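Local coordinates for nuclear hormone receptor FTZ-F1 (Drosophila melanogaster, PDB 2XHS), which probably regulates transcription as an NR5A-class nuclear receptor, its ligand-binding domain taking up a peptide of the partner protein Fushi tarazu, at residues 183-186 with 187-191. Sequence-based numbering, arbitrary orientation.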
ATOM      1  N   ALA A 183      -3.372   7.953  17.975  1.00 43.29           N
ATOM      2  CA  ALA A 183      -2.852   9.118  17.335  1.00 42.42           C
ATOM      3  C   ALA A 183      -3.782   9.530  16.242  1.00 41.88           C
ATOM      4  O   ALA A 183      -3.981  10.689  16.021  1.00 41.36           O
ATOM      5  CB  ALA A 183      -1.507   8.842  16.791  1.00 41.64           C
ATOM      6  N   LEU A 184      -4.316   8.563  15.530  1.00 40.67           N
ATOM      7  CA  LEU A 184      -5.235   8.826  14.463  1.00 40.53           C
ATOM      8  C   LEU A 184      -6.472   9.434  14.981  1.00 41.76           C
ATOM      9  O   LEU A 184      -7.026  10.299  14.372  1.00 43.38           O
ATOM     10  CB  LEU A 184      -5.580   7.567  13.710  1.00 40.17           C
ATOM     11  CG  LEU A 184      -6.446   7.649  12.467  1.00 37.96           C
ATOM     12  CD1 LEU A 184      -6.017   8.712  11.578  1.00 37.08           C
ATOM     13  CD2 LEU A 184      -6.298   6.373  11.785  1.00 36.73           C
ATOM     14  N   LEU A 185      -6.939   8.961  16.110  1.00 41.69           N
ATOM     15  CA  LEU A 185      -8.119   9.527  16.670  1.00 41.28           C
ATOM     16  C   LEU A 185      -7.905  10.962  17.042  1.00 41.80           C
ATOM     17  O   LEU A 185      -8.717  11.782  16.798  1.00 42.17           O
ATOM     18  CB  LEU A 185      -8.512   8.735  17.889  1.00 40.97           C
ATOM     19  CG  LEU A 185      -9.680   9.213  18.712  1.00 39.71           C
ATOM     20  CD1 LEU A 185     -10.873   9.363  17.894  1.00 38.24           C
ATOM     21  CD2 LEU A 185      -9.894   8.159  19.673  1.00 41.88           C
ATOM     22  N   ASP A 186      -6.785  11.263  17.641  1.00 42.80           N
ATOM     23  CA  ASP A 186      -6.486  12.597  18.063  1.00 44.16           C
ATOM     24  C   ASP A 186      -6.438  13.514  16.875  1.00 44.34           C
ATOM     25  O   ASP A 186      -6.914  14.609  16.911  1.00 44.10           O
ATOM     26  CB  ASP A 186      -5.123  12.535  18.743  1.00 44.88           C
ATOM     27  CG  ASP A 186      -4.642  13.847  19.258  1.00 47.92           C
ATOM     28  OD1 ASP A 186      -5.432  14.673  19.668  1.00 53.64           O
ATOM     29  OD2 ASP A 186      -3.443  14.057  19.267  1.00 49.77           O
ATOM     30  N   TYR A 187      -5.832  13.061  15.805  1.00 44.92           N
ATOM     31  CA  TYR A 187      -5.667  13.888  14.655  1.00 44.39           C
ATOM     32  C   TYR A 187      -7.013  14.241  14.117  1.00 45.06           C
ATOM     33  O   TYR A 187      -7.275  15.363  13.788  1.00 44.97           O
ATOM     34  CB  TYR A 187      -4.801  13.155  13.636  1.00 44.02           C
ATOM     35  CG  TYR A 187      -4.528  13.899  12.366  1.00 43.36           C
ATOM     36  CD1 TYR A 187      -3.866  15.090  12.360  1.00 43.43           C
ATOM     37  CD2 TYR A 187      -4.936  13.403  11.175  1.00 42.71           C
ATOM     38  CE1 TYR A 187      -3.639  15.757  11.195  1.00 43.18           C
ATOM     39  CE2 TYR A 187      -4.715  14.063  10.035  1.00 44.55           C
ATOM     40  CZ  TYR A 187      -4.067  15.239  10.043  1.00 43.86           C
ATOM     41  OH  TYR A 187      -3.857  15.895   8.872  1.00 42.55           O
ATOM     42  N   THR A 188      -7.892  13.277  14.043  1.00 45.37           N
ATOM     43  CA  THR A 188      -9.182  13.560  13.494  1.00 46.39           C
ATOM     44  C   THR A 188      -9.890  14.549  14.327  1.00 45.96           C
ATOM     45  O   THR A 188     -10.533  15.418  13.820  1.00 46.39           O
ATOM     46  CB  THR A 188     -10.045  12.363  13.551  1.00 45.51           C
ATOM     47  OG1 THR A 188     -10.145  11.978  14.906  1.00 51.32           O
ATOM     48  CG2 THR A 188      -9.427  11.281  12.846  1.00 45.80           C
ATOM     49  N   LEU A 189      -9.832  14.372  15.627  1.00 46.11           N
ATOM     50  CA  LEU A 189     -10.541  15.262  16.512  1.00 45.83           C
ATOM     51  C   LEU A 189     -10.069  16.690  16.520  1.00 45.39           C
ATOM     52  O   LEU A 189     -10.859  17.584  16.495  1.00 43.96           O
ATOM     53  CB  LEU A 189     -10.486  14.702  17.915  1.00 46.37           C
ATOM     54  CG  LEU A 189     -11.349  13.472  18.018  1.00 47.26           C
ATOM     55  CD1 LEU A 189     -11.354  12.903  19.379  1.00 48.25           C
ATOM     56  CD2 LEU A 189     -12.694  13.878  17.649  1.00 48.74           C
ATOM     57  N   THR A 190      -8.776  16.886  16.652  1.00 45.25           N
ATOM     58  CA  THR A 190      -8.192  18.190  16.594  1.00 45.21           C
ATOM     59  C   THR A 190      -8.228  18.871  15.256  1.00 46.68           C
ATOM     60  O   THR A 190      -8.489  20.045  15.161  1.00 46.90           O
ATOM     61  CB  THR A 190      -6.779  18.104  16.975  1.00 45.40           C
ATOM     62  OG1 THR A 190      -6.667  17.220  18.067  1.00 48.33           O
ATOM     63  CG2 THR A 190      -6.311  19.402  17.414  1.00 44.11           C
ATOM     64  N   CYS A 191      -7.882  18.139  14.218  1.00 48.36           N
ATOM     65  CA  CYS A 191      -7.778  18.724  12.905  1.00 48.87           C
ATOM     66  C   CYS A 191      -8.971  18.601  11.999  1.00 48.48           C
ATOM     67  O   CYS A 191      -9.068  19.323  11.058  1.00 48.33           O
ATOM     68  CB  CYS A 191      -6.522  18.226  12.218  1.00 48.24           C
ATOM     69  SG  CYS A 191      -5.051  18.589  13.090  1.00 54.39           S
TER
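Thr190 reaches back one turn to Asp186 at the C-terminal end of helix 170-191 and takes hold of its carbonyl twice. The backbone N of Thr190 bonds to Asp186 O at 3.0 Å, almost straight at 174°, while Thr190 OG1 approaches the same oxygen at 2.9 Å, tilted 33° from the carbonyl plane. A first torsion of -41° keeps that hydroxyl beside its own backbone N, which is why both donors converge on one acceptor. Asp186 OD1 ends 3.3 Å from Thr190 OG1, the two side chains crossing at an angle.

The inner side of the turn is the tight one. Leu184 and Tyr187 are buried: Leu184 packs on Cys153 and Leu157 of helix 148-159 and on Phe199 of helix 198-224, and Tyr187 carries its ring to Leu5 and Val11, with OH bonded to the backbone N of Glu6. Thr188 is buried too, its hydroxyl folded back onto Leu185 O, a bond whose modelled length is too short to trust at this resolution.

The outer side is looser. Leu185, at the boundary, also touches Phe199; it runs side by side with Leu189, pointing the same way, and their CD1 methyls meet at 3.9 Å. Leu189, like Asp186 and Thr190, is exposed.

Amide bonds four residues back, such as Leu189 N to Leu185 O (3.1 Å), continue through this turn. Near the helix end the Thr190 hydroxyl adds a second donor to Asp186 O and is itself satisfied by the helix's own carbonyl, while Leu184 and Tyr187 hold the helix against its neighbours in the ligand-binding domain.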